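Local coordinates for protein glycosyl hydrolase (PDB 5NDX) that probably hydrolyses O-glycosidic bonds as a family 39 glycosyl hydrolase and is the bacterial orthologue of human alpha-L-iduronidase, at residues 38-43 / 551-556; 111-116 / 159-164; 165-170 / 211-216; 567-572 / 589-594. The protein carries 2 engineered substitutions. One frame throughout, in Å; residues are numbered along the deposited sequence.

Interaction 1: 38-43 / 551-556; sequences MRQMLA and ERMLFW
Met553 and Phe555 of strand 549-557 pack against Gln40 and Ala43 of helix 36-45. The axes of the two segments come within 8.9 Å and make an angle of 40°. The strand alternates: Glu551, Met553 and Phe555 point their CB atoms toward the helix, while those of Arg552 and Leu554 point away from it.

Glu551 comes first and is linked to Gln40 through a water. That water is 2.6 Å from Glu551 OE1 and 2.8 Å from Gln40 OE1. The other carboxylate oxygen, OE2, lies close to Asp359 and has a weak, long ion pair with Arg549, which may favour protonation of Glu551. Met553 follows. Its CG is anti to the backbone N (chi1 -175°), and a bend at chi2 (67°) folds the thioether across the aliphatic part of Gln40. Met553 SD sits 3.8 Å from Gln40 CG, and Met553 CE reaches Ala43 CB at the same distance, 3.8 Å. The Gln40 amide continues past the sulfur, where NE2 has a weak bond to Tyr44 OH. Phe555 closes the contact. Phe555 CD1 lies 3.9 Å from Ala43 CB, and Phe555 CE1 is 3.2 Å from Ala43 O. The carbonyl approaches the ring obliquely. The ring of His88 also meets that of Phe555.

The helix belongs to the TIM barrel and the strand to the C-terminal sandwich, which resembles a fibronectin type III domain. Their contact is buried and mainly apolar. One water carries the polar link at its Glu551 end, so shape and exclusion of solvent probably matter more here than direct polar bonds.

Interaction 2: 111-116 / 159-164; sequences DQVRRW and YTNYYD
Trp116 and Tyr162 form the tight part of this contact between helices 110-131 and 155-171. Tyr162 brings one ring side, CD1 and CE1, over a face of the indole. Tyr162 CD1 is 3.4 Å above the indole plane of Trp116, offset toward the rim. The closest pair is Trp116 NE1 and Tyr162 CE1 at 3.4 Å. The planes meet at 54°, so this is an oblique aromatic pair. Trp116 CZ2, in turn, lies at the edge of the tyrosine ring and in its plane. The first torsion of Tyr162 (chi1 157°) swings the ring toward the tryptophan. Its hydroxyl is fixed by Leu96 O and Thr144 N.

The fit is looser one turn back on helix 110-131, where Val113 meets Asn161. The two side chains cross at about a right angle, with Val113 CG2 3.9 Å from Asn161 CB and Val113 CG1 3.8 Å from Asn161 O. The amide of Asn161 is turned to Tyr107 O instead. Further out, Asp111 is exposed and takes no part. It pairs within its own helix, through a salt bridge, Arg114 NH1 to Asp111 OD1 at 2.9 Å, whose hydrogen bond is weak.

The two helices follow strands 91-95 and 140-142, which are adjacent in the parallel barrel, so the contact joins neighbouring outer helices. Phe104 and Tyr62 also pack on Trp116. Behind helix 155-171, Tyr163 touches helix 190-200 and strand 179-184.

Interaction 3: 165-170 / 211-216; sequences ACVAGL and PPRIDY. With 8U8 ((2~{R},3~{S},4~{S},5~{R},6~{S})-6-(4-methyl-2-oxidanylidene-chromen-7-yl)oxy-3,4,5-tris(oxidanyl)oxane-2-carboxylic acid), chain N.
In the outer helical layer of the TIM barrel, Val167 of helix 155-171 packs on Pro212 and Arg213 of the loop leading into strand 216-219. The two methyls of the valine divide the work. Val167 CG2 meets the loop backbone, 3.6 Å from Arg213 O, and also touches Pro212 CB at 4.1 Å. Val167 CG1 lies 3.8 Å from Arg213 CG, near the base of the arginine chain. The side chains of Val167 and Arg213 slant past each other, whereas Val167 and Pro212 cross at about a right angle.

Arg213 starts with CG between its backbone N and carbonyl carbon (chi1 65°), then runs extended to NE. This carries the guanidinium to Leu170, and Leu170 CB reaches its edge 3.6 Å from Arg213 NH2. Polar partners hold the group there. Arg213 NH1 forms a salt bridge with Asp215 OD2 at 2.6 Å, though the hydrogen bond is weak at 126°. NH2 makes a salt bridge with Asp171, and NH1 also bonds to Leu177 O.

Strand 179-184 of the barrel comes between these two segments in sequence. Its Met179 touches Val167, Leu170 and Arg213.

Further along the segment, Tyr216 lines a ligand pocket. The coumarin methyl C15 of 8U8 stands 3.9 Å above the Tyr216 ring plane, over its centre. C14 of 8U8, the ring carbon next to the one that carries the methyl, is 3.6 Å from Tyr216 CG. Tyr216 OH bonds to Phe141 O, which fixes the phenol. With an alanine at Tyr216, the coumarin would probably lose this aromatic floor under its methyl, and Phe141 O would lose its hydroxyl partner. Lys54 and Arg23 hydrogen-bond to the same ligand.

Interaction 4: 567-572 / 589-594; sequences YDVLVS and TAFLHM
Three pairs of side chains meet between strands 566-572 and 590-594, each turned differently. Tyr567 and Thr589 lie side by side and point the same way. The threonine methyl, Thr589 CG2, touches the ring obliquely, 3.8 Å from Tyr567 CE2. Its hydroxyl OG1 is turned to Trp556 O instead.

Val569 and Phe591 slant past one another. Phe591 has CG anti to its backbone N (chi1 -180°), which lays the ring beside the valine. Val569 CG2 is 3.7 Å from Phe591 CG, and Val569 CG1 is 3.9 Å from Phe591 CD2, so both methyls bear on the ring. A serine at Phe591 would probably leave these methyls without their apolar mate and open a gap between the strands.

Val571 and His593 cross at about a right angle, Val571 CG2 to His593 CE1 at 4.0 Å. The imidazole is held by a bond between ND1 and Tyr602 OH.

The touching parts of the two segments run 30° apart in direction, and their strands belong to different sheets. Strand 566-572 lies between 579-580 and 601-607 in one, and 590-594 is an edge strand beside 549-557 in the other. Their side chains form part of the packing between the two sheets of a fibronectin type III-like sandwich, with Trp556 edge-to-face on Tyr567 and Leu554 against Val569.

Overall arrangement
The contacts form two clusters on the chain. Interactions 2 and 3 share helix 155-171 in the TIM barrel, with centres 11 Å apart. They touch where Tyr163 OH meets Arg213 O. Interactions 1 and 4 are also 11 Å apart by centres. Strands 549-557 and 590-594 pair in one sheet of the C-terminal sandwich. Interaction 1 uses the face of this sheet turned to the barrel, interaction 4 the face turned to the other sheet. The centres of interactions 2 and 4 are 49 Å apart. Interaction 2 comes before interaction 3, both between the segments of interaction 1, and interaction 4 follows its close. Interaction 1 docks the sandwich on the barrel, whereas the others pack within one domain.

Interaction 1: 38-43 / 551-556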
# COMPACT_ATOMS: atom_id res chain seq x y z
N MET A 38 -6.45 -13.63 3.69
CA MET A 38 -6.57 -12.39 2.94
C MET A 38 -7.70 -11.55 3.43
O MET A 38 -7.58 -10.30 3.45
CB MET A 38 -6.78 -12.66 1.47
CG MET A 38 -6.70 -11.46 0.55
SD MET A 38 -5.26 -10.39 0.82
CE MET A 38 -3.98 -11.44 0.14
N ARG A 39 -8.81 -12.19 3.84
CA ARG A 39 -9.95 -11.42 4.39
C ARG A 39 -9.49 -10.59 5.62
O ARG A 39 -9.78 -9.40 5.73
CB ARG A 39 -11.14 -12.34 4.73
CG ARG A 39 -12.31 -11.56 5.32
CD ARG A 39 -13.65 -12.31 5.39
NE ARG A 39 -14.58 -11.37 6.04
CZ ARG A 39 -15.37 -10.46 5.43
NH1 ARG A 39 -15.48 -10.39 4.12
NH2 ARG A 39 -16.10 -9.64 6.17
N GLN A 40 -8.75 -11.22 6.52
CA GLN A 40 -8.20 -10.51 7.68
C GLN A 40 -7.24 -9.41 7.23
O GLN A 40 -7.32 -8.30 7.73
CB GLN A 40 -7.51 -11.45 8.64
CG GLN A 40 -7.33 -10.82 9.99
CD GLN A 40 -6.56 -11.72 10.96
OE1 GLN A 40 -7.03 -12.82 11.39
NE2 GLN A 40 -5.45 -11.24 11.37
N MET A 41 -6.38 -9.72 6.27
CA MET A 41 -5.41 -8.75 5.77
C MET A 41 -6.07 -7.49 5.20
O MET A 41 -5.55 -6.39 5.39
CB MET A 41 -4.52 -9.39 4.73
CG MET A 41 -3.63 -10.47 5.32
SD MET A 41 -3.03 -11.59 4.07
CE MET A 41 -1.76 -12.45 5.00
N LEU A 42 -7.21 -7.65 4.51
CA LEU A 42 -7.90 -6.51 3.91
C LEU A 42 -8.43 -5.49 4.92
O LEU A 42 -8.57 -4.34 4.58
CB LEU A 42 -9.02 -6.96 2.98
CG LEU A 42 -8.59 -7.72 1.75
CD1 LEU A 42 -9.79 -8.18 0.96
CD2 LEU A 42 -7.69 -6.90 0.88
N ALA A 43 -8.73 -5.92 6.13
CA ALA A 43 -9.09 -5.01 7.21
C ALA A 43 -7.92 -4.10 7.54
O ALA A 43 -8.11 -2.90 7.72
CB ALA A 43 -9.47 -5.81 8.45
N GLU A 551 -9.84 -15.66 18.41
CA GLU A 551 -9.41 -14.27 18.13
C GLU A 551 -10.55 -13.52 17.49
O GLU A 551 -11.44 -14.13 16.86
CB GLU A 551 -8.18 -14.24 17.20
CG GLU A 551 -6.94 -14.87 17.80
CD GLU A 551 -5.72 -14.88 16.88
OE1 GLU A 551 -5.86 -14.63 15.68
OE2 GLU A 551 -4.63 -15.18 17.41
N ARG A 552 -10.50 -12.20 17.60
CA ARG A 552 -11.47 -11.30 16.91
C ARG A 552 -10.76 -10.19 16.16
O ARG A 552 -10.00 -9.46 16.76
CB ARG A 552 -12.39 -10.69 17.95
CG ARG A 552 -13.18 -11.70 18.79
CD ARG A 552 -14.21 -12.47 17.95
NE ARG A 552 -14.95 -13.46 18.77
CZ ARG A 552 -14.56 -14.71 19.04
NH1 ARG A 552 -13.42 -15.22 18.58
NH2 ARG A 552 -15.31 -15.47 19.79
N MET A 553 -10.99 -10.07 14.87
CA MET A 553 -10.50 -8.98 14.09
C MET A 553 -11.56 -7.88 14.07
O MET A 553 -12.71 -8.16 13.71
CB MET A 553 -10.23 -9.43 12.67
CG MET A 553 -9.60 -8.37 11.80
SD MET A 553 -7.93 -8.04 12.44
CE MET A 553 -7.63 -6.46 11.69
N LEU A 554 -11.16 -6.66 14.45
CA LEU A 554 -11.99 -5.47 14.42
C LEU A 554 -11.56 -4.60 13.24
O LEU A 554 -10.33 -4.43 12.97
CB LEU A 554 -11.85 -4.68 15.72
CG LEU A 554 -12.58 -5.14 16.98
CD1 LEU A 554 -12.15 -6.54 17.37
CD2 LEU A 554 -12.33 -4.20 18.16
N PHE A 555 -12.54 -4.01 12.57
CA PHE A 555 -12.34 -3.08 11.44
C PHE A 555 -13.38 -1.98 11.62
O PHE A 555 -14.50 -2.26 11.99
CB PHE A 555 -12.58 -3.82 10.11
CG PHE A 555 -12.44 -2.95 8.89
CD1 PHE A 555 -11.20 -2.35 8.57
CD2 PHE A 555 -13.54 -2.77 8.00
CE1 PHE A 555 -11.04 -1.59 7.39
CE2 PHE A 555 -13.40 -1.98 6.84
CZ PHE A 555 -12.14 -1.39 6.52
N TRP A 556 -12.99 -0.73 11.37
CA TRP A 556 -13.87 0.42 11.53
C TRP A 556 -13.44 1.52 10.60
O TRP A 556 -12.53 1.31 9.80
CB TRP A 556 -13.92 0.86 13.00
CG TRP A 556 -12.68 1.37 13.58
CD1 TRP A 556 -12.28 2.66 13.65
CD2 TRP A 556 -11.70 0.60 14.27
NE1 TRP A 556 -11.09 2.74 14.32
CE2 TRP A 556 -10.71 1.49 14.71
CE3 TRP A 556 -11.54 -0.77 14.51
CZ2 TRP A 556 -9.56 1.07 15.37
CZ3 TRP A 556 -10.41 -1.19 15.24
CH2 TRP A 556 -9.43 -0.25 15.65
O HOH W 1 -5.73 -14.60 13.10

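Interaction 2: 111-116 / 159-164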
# COMPACT_ATOMS: atom_id res chain seq x y z
N ASP A 111 -13.75 -14.09 -33.82
CA ASP A 111 -14.90 -14.48 -33.00
C ASP A 111 -14.54 -14.50 -31.52
O ASP A 111 -15.36 -14.17 -30.68
CB ASP A 111 -15.48 -15.83 -33.42
CG ASP A 111 -16.25 -15.75 -34.74
OD1 ASP A 111 -16.98 -14.77 -34.99
OD2 ASP A 111 -16.09 -16.69 -35.52
N GLN A 112 -13.32 -14.92 -31.22
CA GLN A 112 -12.80 -14.87 -29.87
C GLN A 112 -12.57 -13.43 -29.39
O GLN A 112 -12.96 -13.08 -28.28
CB GLN A 112 -11.53 -15.67 -29.77
CG GLN A 112 -11.74 -17.13 -30.16
CD GLN A 112 -10.62 -17.99 -29.67
OE1 GLN A 112 -10.34 -19.07 -30.19
NE2 GLN A 112 -9.96 -17.51 -28.67
N VAL A 113 -12.00 -12.61 -30.26
CA VAL A 113 -11.82 -11.18 -29.99
C VAL A 113 -13.13 -10.56 -29.59
O VAL A 113 -13.18 -9.84 -28.58
CB VAL A 113 -11.20 -10.43 -31.20
CG1 VAL A 113 -11.17 -8.91 -30.98
CG2 VAL A 113 -9.78 -10.93 -31.45
N ARG A 114 -14.18 -10.85 -30.36
CA ARG A 114 -15.54 -10.36 -30.06
C ARG A 114 -16.17 -10.94 -28.78
O ARG A 114 -16.93 -10.26 -28.10
CB ARG A 114 -16.49 -10.59 -31.26
CG ARG A 114 -16.53 -9.43 -32.24
CD ARG A 114 -17.57 -9.57 -33.38
NE ARG A 114 -16.82 -9.59 -34.64
CZ ARG A 114 -16.35 -10.67 -35.25
NH1 ARG A 114 -16.62 -11.91 -34.83
NH2 ARG A 114 -15.63 -10.51 -36.33
N ARG A 115 -15.88 -12.20 -28.51
CA ARG A 115 -16.29 -12.85 -27.28
C ARG A 115 -15.59 -12.20 -26.02
O ARG A 115 -16.23 -11.98 -24.98
CB ARG A 115 -15.96 -14.34 -27.41
CG ARG A 115 -16.44 -15.24 -26.28
CD ARG A 115 -16.59 -16.73 -26.66
NE ARG A 115 -16.99 -17.54 -25.48
CZ ARG A 115 -18.18 -17.48 -24.85
NH1 ARG A 115 -19.16 -16.66 -25.26
NH2 ARG A 115 -18.42 -18.25 -23.79
N TRP A 116 -14.31 -11.86 -26.15
CA TRP A 116 -13.55 -11.13 -25.13
C TRP A 116 -14.15 -9.75 -24.88
O TRP A 116 -14.41 -9.40 -23.73
CB TRP A 116 -12.06 -11.00 -25.49
CG TRP A 116 -11.27 -10.44 -24.35
CD1 TRP A 116 -10.91 -9.13 -24.16
CD2 TRP A 116 -10.78 -11.16 -23.22
NE1 TRP A 116 -10.20 -9.00 -23.00
CE2 TRP A 116 -10.12 -10.22 -22.38
CE3 TRP A 116 -10.85 -12.50 -22.81
CZ2 TRP A 116 -9.52 -10.60 -21.16
CZ3 TRP A 116 -10.22 -12.88 -21.61
CH2 TRP A 116 -9.56 -11.93 -20.80
N TYR A 159 -2.20 -9.43 -29.28
CA TYR A 159 -2.14 -8.47 -28.17
C TYR A 159 -2.90 -7.20 -28.50
O TYR A 159 -3.74 -6.75 -27.74
CB TYR A 159 -0.69 -8.11 -27.78
CG TYR A 159 -0.66 -7.32 -26.47
CD1 TYR A 159 -0.80 -7.96 -25.24
CD2 TYR A 159 -0.57 -5.93 -26.47
CE1 TYR A 159 -0.83 -7.25 -24.05
CE2 TYR A 159 -0.59 -5.21 -25.27
CZ TYR A 159 -0.73 -5.88 -24.08
OH TYR A 159 -0.75 -5.21 -22.90
N THR A 160 -2.61 -6.68 -29.68
CA THR A 160 -3.20 -5.45 -30.15
C THR A 160 -4.72 -5.59 -30.40
O THR A 160 -5.49 -4.65 -30.18
CB THR A 160 -2.34 -4.96 -31.35
OG1 THR A 160 -2.18 -3.55 -31.28
CG2 THR A 160 -2.88 -5.38 -32.69
N ASN A 161 -5.17 -6.77 -30.82
CA ASN A 161 -6.62 -7.07 -30.95
C ASN A 161 -7.30 -7.22 -29.58
O ASN A 161 -8.45 -6.86 -29.40
CB ASN A 161 -6.86 -8.41 -31.66
CG ASN A 161 -6.47 -8.42 -33.13
OD1 ASN A 161 -6.33 -7.39 -33.79
ND2 ASN A 161 -6.34 -9.62 -33.64
N TYR A 162 -6.60 -7.89 -28.68
CA TYR A 162 -6.99 -8.00 -27.27
C TYR A 162 -7.21 -6.61 -26.64
O TYR A 162 -8.26 -6.38 -26.01
CB TYR A 162 -5.96 -8.85 -26.51
CG TYR A 162 -5.92 -8.59 -25.02
CD1 TYR A 162 -6.87 -9.15 -24.15
CD2 TYR A 162 -4.94 -7.77 -24.49
CE1 TYR A 162 -6.82 -8.90 -22.79
CE2 TYR A 162 -4.89 -7.51 -23.14
CZ TYR A 162 -5.85 -8.05 -22.30
OH TYR A 162 -5.76 -7.76 -20.97
N TYR A 163 -6.28 -5.68 -26.85
CA TYR A 163 -6.42 -4.27 -26.39
C TYR A 163 -7.69 -3.63 -26.97
O TYR A 163 -8.53 -3.05 -26.25
CB TYR A 163 -5.17 -3.43 -26.72
CG TYR A 163 -5.22 -2.09 -26.06
CD1 TYR A 163 -4.82 -1.94 -24.72
CD2 TYR A 163 -5.79 -1.00 -26.68
CE1 TYR A 163 -4.95 -0.74 -24.06
CE2 TYR A 163 -5.93 0.20 -26.04
CZ TYR A 163 -5.50 0.33 -24.71
OH TYR A 163 -5.66 1.52 -24.03
N ASP A 164 -7.86 -3.79 -28.29
CA ASP A 164 -9.05 -3.30 -29.00
C ASP A 164 -10.33 -3.78 -28.39
O ASP A 164 -11.28 -3.04 -28.28
CB ASP A 164 -9.02 -3.75 -30.48
CG ASP A 164 -7.91 -3.10 -31.28
OD1 ASP A 164 -7.54 -1.96 -30.96
OD2 ASP A 164 -7.42 -3.72 -32.26

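Interaction 3: 165-170 / 211-216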
# COMPACT_ATOMS: atom_id res chain seq x y z
N ALA A 165 -10.34 -5.06 -28.03
CA ALA A 165 -11.52 -5.73 -27.46
C ALA A 165 -11.81 -5.22 -26.04
O ALA A 165 -12.99 -4.98 -25.69
CB ALA A 165 -11.28 -7.23 -27.44
N CYS A 166 -10.75 -5.08 -25.23
CA CYS A 166 -10.88 -4.43 -23.92
C CYS A 166 -11.53 -3.05 -24.04
O CYS A 166 -12.49 -2.78 -23.34
CB CYS A 166 -9.52 -4.26 -23.23
SG CYS A 166 -8.81 -5.82 -22.75
N VAL A 167 -11.01 -2.21 -24.94
CA VAL A 167 -11.50 -0.84 -25.10
C VAL A 167 -12.93 -0.83 -25.64
O VAL A 167 -13.79 -0.07 -25.12
CB VAL A 167 -10.58 0.00 -26.03
CG1 VAL A 167 -11.26 1.27 -26.54
CG2 VAL A 167 -9.30 0.37 -25.29
N ALA A 168 -13.19 -1.64 -26.67
CA ALA A 168 -14.60 -1.70 -27.20
C ALA A 168 -15.54 -2.26 -26.12
O ALA A 168 -16.68 -1.82 -26.00
CB ALA A 168 -14.67 -2.56 -28.45
N GLY A 169 -15.04 -3.22 -25.33
CA GLY A 169 -15.86 -3.80 -24.26
C GLY A 169 -16.29 -2.80 -23.20
O GLY A 169 -17.44 -2.81 -22.73
N LEU A 170 -15.36 -1.93 -22.82
CA LEU A 170 -15.70 -0.87 -21.86
C LEU A 170 -16.59 0.18 -22.54
O LEU A 170 -17.52 0.69 -21.91
CB LEU A 170 -14.45 -0.18 -21.31
CG LEU A 170 -13.44 -1.08 -20.57
CD1 LEU A 170 -12.18 -0.31 -20.23
CD2 LEU A 170 -14.06 -1.65 -19.31
N PRO A 211 -7.34 4.76 -33.82
CA PRO A 211 -6.74 3.90 -32.79
C PRO A 211 -7.64 3.76 -31.56
O PRO A 211 -8.39 4.68 -31.24
CB PRO A 211 -5.44 4.63 -32.44
CG PRO A 211 -5.75 6.06 -32.71
CD PRO A 211 -6.74 6.10 -33.85
N PRO A 212 -7.58 2.61 -30.87
CA PRO A 212 -8.27 2.52 -29.58
C PRO A 212 -7.69 3.53 -28.58
O PRO A 212 -6.51 3.88 -28.66
CB PRO A 212 -7.99 1.09 -29.13
CG PRO A 212 -6.65 0.81 -29.71
CD PRO A 212 -6.70 1.44 -31.08
N ARG A 213 -8.54 4.06 -27.71
CA ARG A 213 -8.11 5.03 -26.72
C ARG A 213 -7.13 4.41 -25.71
O ARG A 213 -7.12 3.18 -25.50
CB ARG A 213 -9.31 5.61 -25.98
CG ARG A 213 -10.08 4.62 -25.12
CD ARG A 213 -11.21 5.35 -24.38
NE ARG A 213 -12.16 4.38 -23.83
CZ ARG A 213 -12.16 3.91 -22.57
NH1 ARG A 213 -11.25 4.31 -21.67
NH2 ARG A 213 -13.09 3.02 -22.21
N ILE A 214 -6.30 5.26 -25.13
CA ILE A 214 -5.44 4.89 -24.02
C ILE A 214 -5.41 6.08 -23.06
O ILE A 214 -5.10 7.20 -23.46
CB ILE A 214 -4.04 4.42 -24.48
CG1 ILE A 214 -3.20 3.97 -23.27
CG2 ILE A 214 -3.31 5.51 -25.25
CD1 ILE A 214 -1.97 3.14 -23.63
N ASP A 215 -5.80 5.83 -21.81
CA ASP A 215 -5.92 6.88 -20.82
C ASP A 215 -4.67 7.00 -19.96
O ASP A 215 -4.50 8.00 -19.32
CB ASP A 215 -7.12 6.61 -19.96
CG ASP A 215 -8.43 6.64 -20.78
OD1 ASP A 215 -8.64 7.65 -21.45
OD2 ASP A 215 -9.20 5.67 -20.78
N TYR A 216 -3.82 5.98 -19.95
CA TYR A 216 -2.55 6.04 -19.17
C TYR A 216 -1.60 4.98 -19.71
O TYR A 216 -2.04 3.97 -20.26
CB TYR A 216 -2.80 5.90 -17.64
CG TYR A 216 -3.33 4.55 -17.27
CD1 TYR A 216 -2.47 3.49 -17.05
CD2 TYR A 216 -4.70 4.29 -17.22
CE1 TYR A 216 -2.95 2.21 -16.75
CE2 TYR A 216 -5.19 3.03 -16.93
CZ TYR A 216 -4.30 1.98 -16.67
OH TYR A 216 -4.73 0.69 -16.40
C15 8U8 N . -3.91 3.58 -13.10
C13 8U8 N . -4.09 4.95 -12.91
C14 8U8 N . -4.13 5.81 -14.00
C16 8U8 N . -4.39 7.16 -13.81
O9 8U8 N . -4.36 7.91 -14.77
O8 8U8 N . -4.53 7.67 -12.56
C11 8U8 N . -4.55 6.84 -11.49
C10 8U8 N . -4.80 7.44 -10.28
C12 8U8 N . -4.32 5.48 -11.63
C7 8U8 N . -4.37 4.70 -10.48
C8 8U8 N . -4.62 5.30 -9.25
C9 8U8 N . -4.84 6.67 -9.13
O2 8U8 N . -5.10 7.21 -7.90
C5 8U8 N . -5.78 8.50 -7.82
O1 8U8 N . -4.66 9.41 -7.90
C1 8U8 N . -4.92 10.82 -7.71
C6 8U8 N . -5.83 11.40 -8.85
O7 8U8 N . -5.85 10.83 -9.96
O6 8U8 N . -6.55 12.37 -8.55
C2 8U8 N . -5.56 10.95 -6.33
O5 8U8 N . -5.85 12.34 -5.99
C3 8U8 N . -6.85 10.09 -6.26
O4 8U8 N . -7.35 10.18 -4.95
C4 8U8 N . -6.51 8.63 -6.54
O3 8U8 N . -7.69 7.82 -6.59

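Interaction 4: 567-572 / 589-594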
# COMPACT_ATOMS: atom_id res chain seq x y z
N TYR A 567 -6.42 5.43 17.93
CA TYR A 567 -7.57 4.65 18.44
C TYR A 567 -7.12 3.74 19.58
O TYR A 567 -5.98 3.21 19.59
CB TYR A 567 -8.27 3.86 17.32
CG TYR A 567 -8.72 4.73 16.20
CD1 TYR A 567 -9.94 5.41 16.25
CD2 TYR A 567 -7.89 4.99 15.13
CE1 TYR A 567 -10.31 6.29 15.22
CE2 TYR A 567 -8.26 5.85 14.10
CZ TYR A 567 -9.50 6.50 14.14
OH TYR A 567 -9.82 7.36 13.11
N ASP A 568 -8.00 3.61 20.56
CA ASP A 568 -7.93 2.57 21.58
C ASP A 568 -9.09 1.62 21.36
O ASP A 568 -10.16 2.02 20.89
CB ASP A 568 -8.12 3.21 22.94
CG ASP A 568 -6.99 4.16 23.32
OD1 ASP A 568 -5.83 3.99 22.85
OD2 ASP A 568 -7.28 5.09 24.08
N VAL A 569 -8.85 0.37 21.70
CA VAL A 569 -9.84 -0.66 21.67
C VAL A 569 -10.06 -1.08 23.10
O VAL A 569 -9.09 -1.35 23.82
CB VAL A 569 -9.41 -1.87 20.86
CG1 VAL A 569 -10.46 -2.96 20.95
CG2 VAL A 569 -9.21 -1.47 19.41
N LEU A 570 -11.33 -1.10 23.50
CA LEU A 570 -11.71 -1.52 24.84
C LEU A 570 -12.67 -2.70 24.83
O LEU A 570 -13.32 -3.00 23.83
CB LEU A 570 -12.36 -0.38 25.59
CG LEU A 570 -11.51 0.87 25.73
CD1 LEU A 570 -11.93 1.85 24.67
CD2 LEU A 570 -11.78 1.52 27.08
N VAL A 571 -12.76 -3.35 25.97
CA VAL A 571 -13.53 -4.54 26.14
C VAL A 571 -14.31 -4.45 27.44
O VAL A 571 -13.77 -4.04 28.48
CB VAL A 571 -12.63 -5.77 26.12
CG1 VAL A 571 -13.15 -6.89 27.03
CG2 VAL A 571 -12.53 -6.26 24.69
N SER A 572 -15.57 -4.84 27.35
CA SER A 572 -16.47 -5.01 28.48
C SER A 572 -16.87 -6.48 28.55
O SER A 572 -17.05 -7.17 27.53
CB SER A 572 -17.72 -4.13 28.31
OG SER A 572 -18.75 -4.55 29.18
N THR A 589 -7.34 1.84 11.38
CA THR A 589 -8.64 1.48 11.92
C THR A 589 -8.88 -0.00 11.85
O THR A 589 -9.84 -0.45 11.26
CB THR A 589 -9.73 2.23 11.16
OG1 THR A 589 -9.72 1.80 9.80
CG2 THR A 589 -9.48 3.72 11.25
N ALA A 590 -8.00 -0.76 12.49
CA ALA A 590 -8.07 -2.19 12.51
C ALA A 590 -7.32 -2.71 13.74
O ALA A 590 -6.39 -2.09 14.22
CB ALA A 590 -7.49 -2.78 11.23
N PHE A 591 -7.82 -3.80 14.32
CA PHE A 591 -7.19 -4.38 15.49
C PHE A 591 -7.51 -5.85 15.66
O PHE A 591 -8.66 -6.24 15.62
CB PHE A 591 -7.61 -3.60 16.73
CG PHE A 591 -7.01 -4.12 18.01
CD1 PHE A 591 -5.67 -3.92 18.29
CD2 PHE A 591 -7.78 -4.86 18.91
CE1 PHE A 591 -5.10 -4.40 19.49
CE2 PHE A 591 -7.21 -5.36 20.09
CZ PHE A 591 -5.87 -5.12 20.38
N LEU A 592 -6.48 -6.66 15.84
CA LEU A 592 -6.66 -8.07 16.13
C LEU A 592 -6.63 -8.29 17.65
O LEU A 592 -5.64 -8.00 18.30
CB LEU A 592 -5.59 -8.96 15.42
CG LEU A 592 -6.10 -10.38 15.80
CD1 LEU A 592 -6.75 -11.13 14.67
CD2 LEU A 592 -5.29 -11.20 16.74
N HIS A 593 -7.75 -8.77 18.24
CA HIS A 593 -7.79 -9.08 19.68
C HIS A 593 -7.72 -10.58 19.93
O HIS A 593 -8.50 -11.33 19.34
CB HIS A 593 -9.11 -8.59 20.30
CG HIS A 593 -9.11 -8.67 21.80
ND1 HIS A 593 -10.18 -9.15 22.53
CD2 HIS A 593 -8.13 -8.39 22.69
CE1 HIS A 593 -9.89 -9.09 23.82
NE2 HIS A 593 -8.64 -8.66 23.95
N MET A 594 -6.84 -11.00 20.82
CA MET A 594 -6.63 -12.41 21.19
C MET A 594 -7.43 -12.76 22.47
O MET A 594 -7.46 -11.96 23.42
CB MET A 594 -5.12 -12.65 21.45
CG MET A 594 -4.16 -12.12 20.36
SD MET A 594 -2.37 -12.25 20.74
CE MET A 594 -2.23 -14.03 20.60